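PDB 1LQT: NADPH-ferredoxin reductase FprA from Mycobacterium tuberculosis, which transfers electrons between NADPH and ferredoxin through a bound FAD, and may thereby supply electrons to P450 systems. Local coordinates for residues V53-P58 and A163-T168; V129-A134 and D180-S185; I153-V158 and A205-L210; L167-V172 and R187-Q192. All coordinates share one frame; numbering follows the deposited sequence.

All four contacts involve the parallel, Rossmann-type sheet that carries the NADP derivative, or the helices around it. Contact 3 sits at the dinucleotide turn where strand 149-153 gives way to helix 157-167. Contact 1 uses the far end of that helix, its centre about 14 Å from that of contact 3, and joins it to the loop 53-58 beside the flavin. Contact 4 shares Leu167 and Thr168 with contact 1, and contact 2 packs helix 125-132 on helix 180-186; the centres of both lie about 11 Å from that of contact 1. Along the chain the segments of contacts 1, 2 and 3 alternate, while contact 4 begins where contact 1 ends. One helix thus links nucleotide, flavin loop and outer surface.

Contact 1: residues V53-P58 and A163-T168; sequences VAPDHP and ARILLT. With FAD (flavin-adenine dinucleotide), chain H.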
# COMPACT_ATOMS: atom_id res chain seq x y z
N VAL A 53 -3.29 -2.35 4.69
CA VAL A 53 -3.34 -2.26 6.13
C VAL A 53 -3.40 -3.67 6.69
O VAL A 53 -4.19 -4.51 6.24
CB VAL A 53 -4.53 -1.41 6.60
CG1 VAL A 53 -4.61 -1.41 8.10
CG2 VAL A 53 -4.43 0.02 6.07
N ALA A 54 -2.56 -3.95 7.68
CA ALA A 54 -2.43 -5.28 8.19
C ALA A 54 -3.71 -5.79 8.85
O ALA A 54 -4.48 -5.01 9.40
CB ALA A 54 -1.30 -5.31 9.19
N PRO A 55 -3.91 -7.10 8.82
CA PRO A 55 -5.15 -7.66 9.41
C PRO A 55 -5.23 -7.48 10.93
O PRO A 55 -6.30 -7.55 11.48
CB PRO A 55 -5.11 -9.12 8.96
CG PRO A 55 -3.68 -9.40 8.74
CD PRO A 55 -3.11 -8.13 8.13
N ASP A 56 -4.08 -7.28 11.58
CA ASP A 56 -4.06 -6.95 13.00
C ASP A 56 -4.08 -5.45 13.26
O ASP A 56 -3.87 -5.01 14.38
CB ASP A 56 -2.90 -7.64 13.72
CG ASP A 56 -1.55 -7.18 13.24
OD1 ASP A 56 -1.45 -6.62 12.12
OD2 ASP A 56 -0.53 -7.38 13.96
N HIS A 57 -4.41 -4.66 12.23
CA HIS A 57 -4.60 -3.21 12.36
C HIS A 57 -6.05 -2.84 11.93
O HIS A 57 -6.26 -1.97 11.08
CB HIS A 57 -3.59 -2.42 11.49
CG HIS A 57 -2.20 -2.33 12.07
ND1 HIS A 57 -1.09 -2.10 11.31
CD2 HIS A 57 -1.78 -2.27 13.36
CE1 HIS A 57 -0.02 -2.03 12.08
NE2 HIS A 57 -0.41 -2.17 13.33
N PRO A 58 -7.07 -3.47 12.49
CA PRO A 58 -8.43 -3.17 12.04
C PRO A 58 -8.91 -1.76 12.33
O PRO A 58 -9.76 -1.24 11.59
CB PRO A 58 -9.30 -4.17 12.83
CG PRO A 58 -8.51 -4.41 14.08
CD PRO A 58 -7.08 -4.48 13.58
N ALA A 163 6.96 -8.58 9.55
CA ALA A 163 7.55 -9.32 10.65
C ALA A 163 6.47 -9.74 11.66
O ALA A 163 6.49 -10.85 12.17
CB ALA A 163 8.59 -8.48 11.31
N ARG A 164 5.52 -8.85 11.94
CA ARG A 164 4.42 -9.20 12.84
C ARG A 164 3.61 -10.36 12.33
O ARG A 164 3.26 -11.26 13.08
CB ARG A 164 3.45 -8.05 13.06
CG ARG A 164 3.94 -6.93 13.90
CD ARG A 164 2.80 -6.09 14.59
NE ARG A 164 1.72 -5.86 13.64
CZ ARG A 164 1.84 -5.07 12.57
NH1 ARG A 164 2.87 -4.26 12.42
NH2 ARG A 164 0.87 -5.11 11.68
N ILE A 165 3.25 -10.32 11.06
CA ILE A 165 2.43 -11.41 10.54
C ILE A 165 3.18 -12.73 10.57
O ILE A 165 2.60 -13.77 10.87
CB ILE A 165 1.87 -11.04 9.16
CG1 ILE A 165 0.94 -9.79 9.27
CG2 ILE A 165 1.21 -12.21 8.53
CD1 ILE A 165 -0.15 -9.87 10.26
N LEU A 166 4.49 -12.69 10.32
CA LEU A 166 5.28 -13.92 10.36
C LEU A 166 5.43 -14.53 11.75
O LEU A 166 5.64 -15.73 11.86
CB LEU A 166 6.67 -13.67 9.76
CG LEU A 166 6.71 -13.43 8.24
CD1 LEU A 166 8.12 -12.96 7.87
CD2 LEU A 166 6.35 -14.69 7.47
N LEU A 167 5.33 -13.70 12.78
CA LEU A 167 5.64 -14.12 14.15
C LEU A 167 4.48 -14.15 15.12
O LEU A 167 4.57 -14.76 16.16
CB LEU A 167 6.73 -13.24 14.74
CG LEU A 167 8.10 -13.41 14.10
CD1 LEU A 167 9.06 -12.36 14.58
CD2 LEU A 167 8.67 -14.76 14.41
N THR A 168 3.35 -13.55 14.76
CA THR A 168 2.22 -13.51 15.67
C THR A 168 1.62 -14.90 15.84
O THR A 168 1.55 -15.70 14.91
CB THR A 168 1.13 -12.56 15.14
OG1 THR A 168 1.62 -11.21 15.16
CG2 THR A 168 -0.13 -12.58 15.99
PA FAD H . -4.21 2.83 -3.02
O1A FAD H . -3.16 1.87 -3.41
O2A FAD H . -4.81 2.76 -1.66
O5B FAD H . -5.42 2.73 -4.05
C5B FAD H . -5.15 2.59 -5.45
C4B FAD H . -6.39 1.94 -6.07
O4B FAD H . -6.27 2.07 -7.48
C3B FAD H . -6.54 0.45 -5.76
O3B FAD H . -7.84 0.12 -5.33
C2B FAD H . -6.17 -0.20 -7.07
O2B FAD H . -6.69 -1.49 -7.29
C1B FAD H . -6.66 0.84 -8.08
N9A FAD H . -6.04 0.76 -9.39
C8A FAD H . -4.70 0.67 -9.66
N7A FAD H . -4.45 0.63 -10.96
C5A FAD H . -5.70 0.66 -11.56
C6A FAD H . -6.07 0.63 -12.90
N6A FAD H . -5.22 0.60 -13.91
N1A FAD H . -7.41 0.69 -13.17
C2A FAD H . -8.30 0.78 -12.14
N3A FAD H . -8.00 0.82 -10.83
C4A FAD H . -6.69 0.75 -10.59
N1 FAD H . -1.71 4.04 6.32
C2 FAD H . -2.25 4.27 7.55
O2 FAD H . -2.71 5.36 7.85
N3 FAD H . -2.25 3.25 8.49
C4 FAD H . -1.81 1.98 8.23
O4 FAD H . -1.87 1.09 9.10
C4X FAD H . -1.31 1.74 6.95
N5 FAD H . -0.87 0.48 6.59
C5X FAD H . -0.34 0.27 5.35
C6 FAD H . 0.13 -0.97 5.00
C7 FAD H . 0.74 -1.22 3.79
C7M FAD H . 1.22 -2.60 3.44
C8 FAD H . 0.85 -0.16 2.87
C8M FAD H . 1.53 -0.37 1.55
C9 FAD H . 0.36 1.10 3.20
C9A FAD H . -0.23 1.34 4.43
N10 FAD H . -0.71 2.60 4.79
C10 FAD H . -1.27 2.80 6.03
C1' FAD H . -0.68 3.75 3.83
C2' FAD H . -1.94 3.79 2.97
O2' FAD H . -2.20 2.50 2.50
C3' FAD H . -1.73 4.77 1.80
O3' FAD H . -1.51 6.09 2.27
C4' FAD H . -2.93 4.93 0.86
O4' FAD H . -3.65 3.70 0.72
C5' FAD H . -2.47 5.42 -0.51
O5' FAD H . -3.68 5.73 -1.22
P FAD H . -3.82 5.77 -2.80
O1P FAD H . -5.23 6.15 -3.03
O2P FAD H . -2.75 6.58 -3.46
O3P FAD H . -3.55 4.28 -3.30
O HOH W 1 -0.17 -9.14 15.86
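Asp56 and Arg164 form a side-on, two-pronged salt bridge between a type I beta turn, Ala54 to His57, and the last turns of helix 157-167 in the Rossmann-type NADP-binding region. Arg164 NE donates to Asp56 OD2 at 2.7 Å and NH2 to Asp56 OD1 at 2.8 Å, the latter almost straight at 172°. Both oxygens are met on their syn sides, and the two planes lie only 22° apart, so the paired bonds fix each group's rotation. Arginine suits this place because its long chain, bent at chi3 (-43°), brings the NE/NH2 edge of the guanidinium up to the carboxylate while one face remains for His57. Arg164 NH2 lies over one face of the His57 ring, near its rim, 3.2 Å from His57 CE1. Pro55 CG packs against Ile165 CD1 at 3.9 Å.

Further out, Asp161 takes Arg164 NH1 and Glu214 takes His57 NE2, second-shell acids that would help hold both groups. Val53 CG2 packs 3.6 Å from FAD N5 and His57 lines both the FAD and NADP-derivative pockets, so the salt bridge ties helix 157-167 to the flavin and nicotinamide site. A water completes the link, donating to Asp56 OD2 and, at 2.8 Å, to Thr168 OG1.

Contact 2: residues V129-A134 and D180-S185; sequences VGWYNA and DHALES
Trp131 and His181 stack offset and slipped past each other, the tryptophan five-membered ring and the imidazole having centroids 4.2 Å apart and planes at 21°. This is the tight part of the contact. With CG placed between the backbone N and the carbonyl carbon (chi1 55°), the histidine turns back across the indole and donates from NE2 to Trp131 O at 2.7 Å. That oxygen also accepts from Ala134 N, the two donors arriving from opposite faces of the carbonyl plane. Histidine suits the site because one flat ring can both stack and donate.

Over the six-membered ring, Ala182 CB makes a CH-pi contact 3.9 Å from the centroid. The same methyl touches Tyr132 CB at 3.8 Å; small alanine lets the backbones approach, with Tyr132 and Ala182 CA atoms 5.2 Å apart. The packing is looser toward partly exposed Ser185, whose OG stands at the indole edge, 3.8 Å from Trp131 CZ2.

Helix 125-132 ends here in a Schellman motif, with Ala134 at positive phi as C-prime residue and bonds from His135 N to Gly130 O and Ala134 N to Trp131 O; His181 thus binds a carbonyl of the motif itself, in the helix's last turn.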
# COMPACT_ATOMS: atom_id res chain seq x y z
N VAL A 129 2.24 -9.14 1.47
CA VAL A 129 1.10 -8.43 1.99
C VAL A 129 -0.14 -8.71 1.16
O VAL A 129 -1.23 -8.98 1.68
CB VAL A 129 1.37 -6.92 2.05
CG1 VAL A 129 0.11 -6.16 2.45
CG2 VAL A 129 2.53 -6.59 3.01
N GLY A 130 -0.02 -8.58 -0.16
CA GLY A 130 -1.15 -8.87 -1.00
C GLY A 130 -1.68 -10.27 -0.75
O GLY A 130 -2.88 -10.51 -0.70
N TRP A 131 -0.76 -11.22 -0.61
CA TRP A 131 -1.15 -12.59 -0.35
C TRP A 131 -1.85 -12.74 1.01
O TRP A 131 -2.93 -13.32 1.08
CB TRP A 131 0.09 -13.49 -0.46
CG TRP A 131 -0.14 -14.91 -0.10
CD1 TRP A 131 -0.75 -15.87 -0.84
CD2 TRP A 131 0.27 -15.54 1.09
NE1 TRP A 131 -0.73 -17.07 -0.18
CE2 TRP A 131 -0.11 -16.89 1.02
CE3 TRP A 131 0.96 -15.10 2.21
CZ2 TRP A 131 0.17 -17.80 2.05
CZ3 TRP A 131 1.23 -15.99 3.22
CH2 TRP A 131 0.84 -17.31 3.13
N TYR A 132 -1.27 -12.18 2.06
CA TYR A 132 -1.91 -12.37 3.36
C TYR A 132 -3.19 -11.56 3.53
O TYR A 132 -4.00 -11.88 4.39
CB TYR A 132 -0.96 -12.24 4.54
CG TYR A 132 -0.36 -10.90 4.92
CD1 TYR A 132 -1.12 -9.80 5.22
CD2 TYR A 132 1.01 -10.77 5.04
CE1 TYR A 132 -0.53 -8.60 5.66
CE2 TYR A 132 1.60 -9.60 5.48
CZ TYR A 132 0.84 -8.51 5.80
OH TYR A 132 1.47 -7.37 6.25
N ASN A 133 -3.37 -10.54 2.70
CA ASN A 133 -4.59 -9.76 2.73
C ASN A 133 -5.60 -10.14 1.64
O ASN A 133 -6.58 -9.43 1.44
CB ASN A 133 -4.31 -8.26 2.71
CG ASN A 133 -4.07 -7.68 4.08
OD1 ASN A 133 -4.57 -8.21 5.09
ND2 ASN A 133 -3.37 -6.56 4.12
N ALA A 134 -5.39 -11.27 1.00
CA ALA A 134 -6.36 -11.83 0.04
C ALA A 134 -6.59 -10.93 -1.16
O ALA A 134 -7.67 -10.92 -1.74
CB ALA A 134 -7.67 -12.19 0.72
N ASP A 180 -7.50 -16.74 4.53
CA ASP A 180 -7.48 -18.11 5.03
C ASP A 180 -6.25 -18.87 4.54
O ASP A 180 -5.69 -19.67 5.30
CB ASP A 180 -8.74 -18.86 4.63
CG ASP A 180 -9.90 -18.62 5.55
OD1 ASP A 180 -9.73 -18.07 6.65
OD2 ASP A 180 -11.02 -19.08 5.21
N HIS A 181 -5.79 -18.64 3.31
CA HIS A 181 -4.65 -19.37 2.83
C HIS A 181 -3.37 -19.02 3.60
O HIS A 181 -2.48 -19.85 3.78
CB HIS A 181 -4.52 -19.20 1.29
CG HIS A 181 -4.45 -17.77 0.78
ND1 HIS A 181 -5.27 -17.29 -0.23
CD2 HIS A 181 -3.60 -16.76 1.08
CE1 HIS A 181 -4.93 -16.04 -0.52
NE2 HIS A 181 -3.92 -15.70 0.26
N ALA A 182 -3.28 -17.78 4.05
CA ALA A 182 -2.14 -17.34 4.83
C ALA A 182 -2.23 -17.93 6.24
O ALA A 182 -1.24 -18.40 6.77
CB ALA A 182 -2.06 -15.84 4.88
N LEU A 183 -3.41 -17.87 6.83
CA LEU A 183 -3.59 -18.43 8.15
C LEU A 183 -3.17 -19.90 8.12
O LEU A 183 -2.47 -20.39 9.02
CB LEU A 183 -5.05 -18.20 8.61
CG LEU A 183 -5.45 -18.68 9.99
CD1 LEU A 183 -4.64 -17.96 11.05
CD2 LEU A 183 -6.92 -18.38 10.13
N GLU A 184 -3.55 -20.65 7.08
CA GLU A 184 -3.20 -22.06 6.99
C GLU A 184 -1.68 -22.25 6.97
O GLU A 184 -1.16 -23.15 7.66
CB GLU A 184 -3.81 -22.64 5.74
CG GLU A 184 -5.32 -22.78 5.81
CD GLU A 184 -5.95 -23.21 4.50
OE1 GLU A 184 -5.38 -22.97 3.42
OE2 GLU A 184 -7.05 -23.83 4.54
N SER A 185 -0.96 -21.41 6.22
CA SER A 185 0.49 -21.51 6.15
C SER A 185 1.20 -21.08 7.42
O SER A 185 2.33 -21.52 7.67
CB SER A 185 1.01 -20.67 5.00
OG SER A 185 0.53 -21.19 3.79

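Contact 3: residues I153-V158 and A205-L210; sequences IGNGNV and AAFTTL. With ODP (4-oxo-nicotinamide-adenine dinucleotide phosphate), chain I.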
# COMPACT_ATOMS: atom_id res chain seq x y z
N ILE A 153 14.06 -7.06 4.56
CA ILE A 153 14.91 -5.91 4.23
C ILE A 153 14.09 -4.64 4.29
O ILE A 153 13.04 -4.58 3.67
CB ILE A 153 15.54 -6.05 2.84
CG1 ILE A 153 16.21 -7.41 2.63
CG2 ILE A 153 16.49 -4.89 2.58
CD1 ILE A 153 17.30 -7.76 3.61
N GLY A 154 14.56 -3.64 5.02
CA GLY A 154 13.94 -2.33 5.06
C GLY A 154 13.58 -1.90 6.47
O GLY A 154 13.45 -2.72 7.37
N ASN A 155 13.42 -0.60 6.63
CA ASN A 155 13.14 0.02 7.92
C ASN A 155 11.94 0.97 7.85
O ASN A 155 11.94 1.99 8.52
CB ASN A 155 14.37 0.75 8.47
CG ASN A 155 15.37 -0.12 9.25
OD1 ASN A 155 16.35 0.46 9.72
ND2 ASN A 155 15.17 -1.42 9.38
N GLY A 156 10.92 0.59 7.09
CA GLY A 156 9.65 1.26 7.14
C GLY A 156 8.61 0.44 7.87
O GLY A 156 8.84 -0.71 8.25
N ASN A 157 7.44 1.03 8.06
CA ASN A 157 6.42 0.33 8.80
C ASN A 157 5.93 -0.93 8.09
O ASN A 157 5.45 -1.84 8.76
CB ASN A 157 5.24 1.27 9.09
CG ASN A 157 5.54 2.29 10.16
OD1 ASN A 157 6.30 2.05 11.08
ND2 ASN A 157 4.90 3.45 10.04
N VAL A 158 6.04 -1.01 6.77
CA VAL A 158 5.61 -2.25 6.13
C VAL A 158 6.51 -3.41 6.56
O VAL A 158 6.08 -4.54 6.69
CB VAL A 158 5.52 -2.10 4.61
CG1 VAL A 158 5.19 -3.44 3.96
CG2 VAL A 158 4.48 -1.06 4.25
N ALA A 205 15.61 5.53 10.40
CA ALA A 205 14.51 4.59 10.21
C ALA A 205 13.23 5.35 9.85
O ALA A 205 12.98 6.46 10.33
CB ALA A 205 14.28 3.78 11.43
N ALA A 206 12.41 4.73 9.01
CA ALA A 206 11.13 5.29 8.58
C ALA A 206 9.97 4.79 9.45
O ALA A 206 8.82 5.19 9.26
CB ALA A 206 10.88 5.03 7.10
N PHE A 207 10.24 3.94 10.42
CA PHE A 207 9.24 3.48 11.37
C PHE A 207 8.63 4.63 12.11
O PHE A 207 9.28 5.65 12.35
CB PHE A 207 9.91 2.65 12.49
CG PHE A 207 10.72 1.47 12.02
CD1 PHE A 207 10.21 0.55 11.11
CD2 PHE A 207 11.98 1.23 12.55
CE1 PHE A 207 10.95 -0.53 10.73
CE2 PHE A 207 12.73 0.16 12.15
CZ PHE A 207 12.23 -0.71 11.24
N THR A 208 7.40 4.42 12.56
CA THR A 208 6.78 5.35 13.49
C THR A 208 6.56 4.67 14.84
O THR A 208 6.68 3.47 14.99
CB THR A 208 5.54 6.04 12.90
OG1 THR A 208 4.64 5.06 12.37
CG2 THR A 208 5.95 6.95 11.74
N THR A 209 6.26 5.50 15.85
CA THR A 209 6.46 5.05 17.21
C THR A 209 5.47 4.04 17.73
O THR A 209 5.84 3.05 18.35
CB THR A 209 6.52 6.25 18.14
OG1 THR A 209 7.38 7.28 17.60
CG2 THR A 209 7.06 5.85 19.50
N LEU A 210 4.18 4.26 17.48
CA LEU A 210 3.18 3.32 17.94
C LEU A 210 3.44 1.93 17.40
O LEU A 210 3.34 0.93 18.10
CB LEU A 210 1.79 3.81 17.58
CG LEU A 210 0.67 2.83 17.91
CD1 LEU A 210 0.53 2.60 19.39
CD2 LEU A 210 -0.63 3.38 17.34
O1X ODP I . 17.72 4.22 3.75
P2B ODP I . 16.27 4.43 3.45
O2X ODP I . 15.57 5.39 4.40
O3X ODP I . 16.00 4.79 2.00
O2B ODP I . 15.64 2.97 3.71
C2B ODP I . 14.37 2.57 3.20
C3B ODP I . 13.26 2.51 4.22
O3B ODP I . 13.74 1.98 5.45
C1B ODP I . 14.44 1.16 2.74
N9A ODP I . 15.17 0.90 1.52
C8A ODP I . 14.94 1.42 0.27
N7A ODP I . 15.76 0.91 -0.63
C5A ODP I . 16.56 0.01 0.05
C4A ODP I . 16.19 0.02 1.40
N3A ODP I . 16.75 -0.75 2.36
C2A ODP I . 17.74 -1.54 1.92
N1A ODP I . 18.16 -1.62 0.63
C6A ODP I . 17.57 -0.84 -0.33
N6A ODP I . 17.97 -1.01 -1.59
O4B ODP I . 13.08 0.81 2.57
C4B ODP I . 12.33 1.47 3.59
C5B ODP I . 11.10 2.08 2.97
O5B ODP I . 10.29 2.56 4.02
PA ODP I . 9.03 3.48 3.68
O1A ODP I . 8.44 3.92 4.94
O2A ODP I . 9.38 4.51 2.68
O3 ODP I . 8.08 2.47 2.89
PN ODP I . 7.05 1.30 3.38
O1N ODP I . 7.58 0.60 4.57
O2N ODP I . 6.76 0.56 2.14
O5D ODP I . 5.80 2.12 3.87
C5D ODP I . 5.05 2.90 2.89
C4D ODP I . 4.23 3.93 3.64
O4D ODP I . 3.10 3.36 4.28
C1D ODP I . 3.11 3.72 5.66
C2D ODP I . 4.51 4.06 5.96
O2D ODP I . 4.72 4.69 7.17
C3D ODP I . 5.03 4.66 4.71
O3D ODP I . 4.72 6.04 4.72
N1N ODP I . 2.40 2.79 6.46
C2N ODP I . 1.89 3.25 7.70
C3N ODP I . 1.58 2.33 8.64
C7N ODP I . 1.07 2.96 9.95
N7N ODP I . 0.77 2.11 10.90
O7N ODP I . 1.01 4.20 10.02
C4N ODP I . 1.76 0.95 8.49
O99 ODP I . 1.53 0.10 9.41
C5N ODP I . 2.31 0.50 7.21
C6N ODP I . 2.64 1.45 6.22
O HOH W 2 7.29 3.81 7.37
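Asn157 reaches from the start of helix 157-167 to Thr208, just before helix 209-214. CB lies against the nicotinamide ring of the bound NADP derivative, 3.5 Å from ODP C4N. CG faces Thr208 N and OG1, 3.7 Å from each. At the tip the amide divides its labour: OD1 accepts from Thr208 N at 3.0 Å and lies 3.3 Å from Phe207 CA, while ND2 donates to Thr208 OG1 at 2.8 Å and more weakly to the ribose oxygen ODP O2D. Asparagine suits the place because it offers an acceptor and a donor together, which fixes the flip of the amide. Thr208 OG1 is further tied to Glu211, itself a ligand of the nucleotide.

Alongside, Asn155 O accepts from Ala206 N at 2.8 Å and stands over one face of the Phe207 ring, which also has Gly156 O at its edge. A water joins Asn157 N and Ala206 O to ODP O1A and O2D. Glycine suits position 156 because its CA comes to 3.4 Å of ODP O1N.

Asn155 N donates to the ribose oxygen ODP O3B at 2.9 Å and Val158 N to the phosphate oxygen ODP O1N. The Val158 amide and the N-terminus of its Rossmann-type helix would probably help to stabilise the diphosphate charge.

Contact 4: residues L167-V172 and R187-Q192; sequences LTDPDV and RPRGIQ
The guanidinium of Arg189 has Asp169 and Pro170 over one face, Asp169 OD1 standing 3.5 Å above the guanidinium plane of Arg189 and the proline ring beside it, both offset toward the rim. The Asp169 carboxylate lies stacked on it, planes 11° apart, so the long salt bridge from Asp169 OD1 to Arg189 NH1 (3.6 Å) works through charge alone, with no N-H directed at the oxygen. A bend at chi3 (93°) turns a guanidinium face toward the acid, while the arginine's CG packs on the Pro170 ring.

Arg187 is used at its edge. In the plane of its guanidinium lie Asp171 OD1 and two waters; the direct charge pair is long, but one water donates to Asp171 OD1 at 2.6 Å and accepts from Arg187 NH1 at 2.7 Å. A long, flexible arginine suits this solvent-facing position, where water can share the charge. Pro170 sits between the two arginines, a rigid apolar ring at the first turn of a helix. Deeper in, Leu167, which also packs on strand 265-270, meets Ile191, with CD2 of the leucine 4.1 Å from Ile191 CG2.

Asp169 has a second task: its OD1 accepts from Asp171 N. This contact, remote from the cofactor sites, is thus packing from the protein surface inward, around an aspartate N-cap followed by proline at the start of helix 170-173.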
# COMPACT_ATOMS: atom_id res chain seq x y z
N LEU A 167 5.33 -13.70 12.78
CA LEU A 167 5.64 -14.12 14.15
C LEU A 167 4.48 -14.15 15.12
O LEU A 167 4.57 -14.76 16.16
CB LEU A 167 6.73 -13.24 14.74
CG LEU A 167 8.10 -13.41 14.10
CD1 LEU A 167 9.06 -12.36 14.58
CD2 LEU A 167 8.67 -14.76 14.41
N THR A 168 3.35 -13.55 14.76
CA THR A 168 2.22 -13.51 15.67
C THR A 168 1.62 -14.90 15.84
O THR A 168 1.55 -15.70 14.91
CB THR A 168 1.13 -12.56 15.14
OG1 THR A 168 1.62 -11.21 15.16
CG2 THR A 168 -0.13 -12.58 15.99
N ASP A 169 1.21 -15.21 17.05
CA ASP A 169 0.54 -16.47 17.34
C ASP A 169 -0.61 -16.64 16.35
O ASP A 169 -1.47 -15.77 16.27
CB ASP A 169 0.01 -16.37 18.77
CG ASP A 169 -0.75 -17.58 19.24
OD1 ASP A 169 -0.99 -18.53 18.47
OD2 ASP A 169 -1.14 -17.65 20.43
N PRO A 170 -0.62 -17.71 15.58
CA PRO A 170 -1.72 -17.91 14.64
C PRO A 170 -3.11 -17.93 15.28
O PRO A 170 -4.08 -17.62 14.61
CB PRO A 170 -1.35 -19.22 13.96
CG PRO A 170 -0.40 -19.87 14.90
CD PRO A 170 0.41 -18.74 15.44
N ASP A 171 -3.20 -18.31 16.56
CA ASP A 171 -4.48 -18.27 17.22
C ASP A 171 -5.00 -16.83 17.33
O ASP A 171 -6.22 -16.62 17.40
CB ASP A 171 -4.38 -18.85 18.63
CG ASP A 171 -4.20 -20.32 18.66
OD1 ASP A 171 -4.51 -21.02 17.67
OD2 ASP A 171 -3.76 -20.89 19.69
N VAL A 172 -4.09 -15.85 17.38
CA VAL A 172 -4.46 -14.46 17.40
C VAL A 172 -4.85 -14.05 15.95
O VAL A 172 -5.89 -13.41 15.74
CB VAL A 172 -3.31 -13.60 17.95
CG1 VAL A 172 -3.54 -12.15 17.75
CG2 VAL A 172 -3.10 -13.94 19.41
N ARG A 187 -0.15 -21.46 10.53
CA ARG A 187 -0.47 -22.27 11.70
C ARG A 187 0.68 -23.13 12.22
O ARG A 187 0.79 -23.28 13.43
CB ARG A 187 -1.72 -23.11 11.44
CG ARG A 187 -3.01 -22.28 11.51
CD ARG A 187 -4.20 -22.97 12.05
NE ARG A 187 -5.45 -22.26 11.77
CZ ARG A 187 -6.16 -21.59 12.67
NH1 ARG A 187 -5.77 -21.48 13.94
NH2 ARG A 187 -7.31 -21.04 12.29
N PRO A 188 1.49 -23.74 11.36
CA PRO A 188 2.61 -24.56 11.90
C PRO A 188 3.70 -23.80 12.68
O PRO A 188 4.54 -24.44 13.33
CB PRO A 188 3.21 -25.20 10.65
CG PRO A 188 2.10 -25.17 9.64
CD PRO A 188 1.36 -23.88 9.91
N ARG A 189 3.71 -22.47 12.60
CA ARG A 189 4.65 -21.59 13.36
C ARG A 189 6.10 -21.90 13.02
O ARG A 189 6.96 -21.96 13.90
CB ARG A 189 4.45 -21.72 14.87
CG ARG A 189 3.04 -21.34 15.32
CD ARG A 189 2.88 -21.35 16.79
NE ARG A 189 3.11 -20.04 17.37
CZ ARG A 189 2.64 -19.68 18.56
NH1 ARG A 189 1.94 -20.53 19.28
NH2 ARG A 189 2.88 -18.47 19.04
N GLY A 190 6.38 -22.05 11.72
CA GLY A 190 7.67 -22.55 11.27
C GLY A 190 8.80 -21.57 11.55
O GLY A 190 9.88 -21.94 11.98
N ILE A 191 8.50 -20.32 11.33
CA ILE A 191 9.52 -19.30 11.51
C ILE A 191 9.74 -19.04 12.99
O ILE A 191 8.82 -18.76 13.73
CB ILE A 191 9.11 -18.02 10.75
CG1 ILE A 191 9.18 -18.28 9.26
CG2 ILE A 191 9.96 -16.86 11.18
CD1 ILE A 191 8.46 -17.32 8.47
N GLN A 192 11.00 -19.13 13.39
CA GLN A 192 11.39 -18.89 14.78
C GLN A 192 12.06 -17.54 14.96
O GLN A 192 12.13 -17.05 16.05
CB GLN A 192 12.34 -19.99 15.25
CG GLN A 192 11.72 -21.40 15.21
CD GLN A 192 10.61 -21.60 16.22
OE1 GLN A 192 10.47 -20.83 17.19
NE2 GLN A 192 9.82 -22.64 15.99
O HOH W 3 -3.49 -21.64 15.33
O HOH W 4 -7.52 -20.68 16.05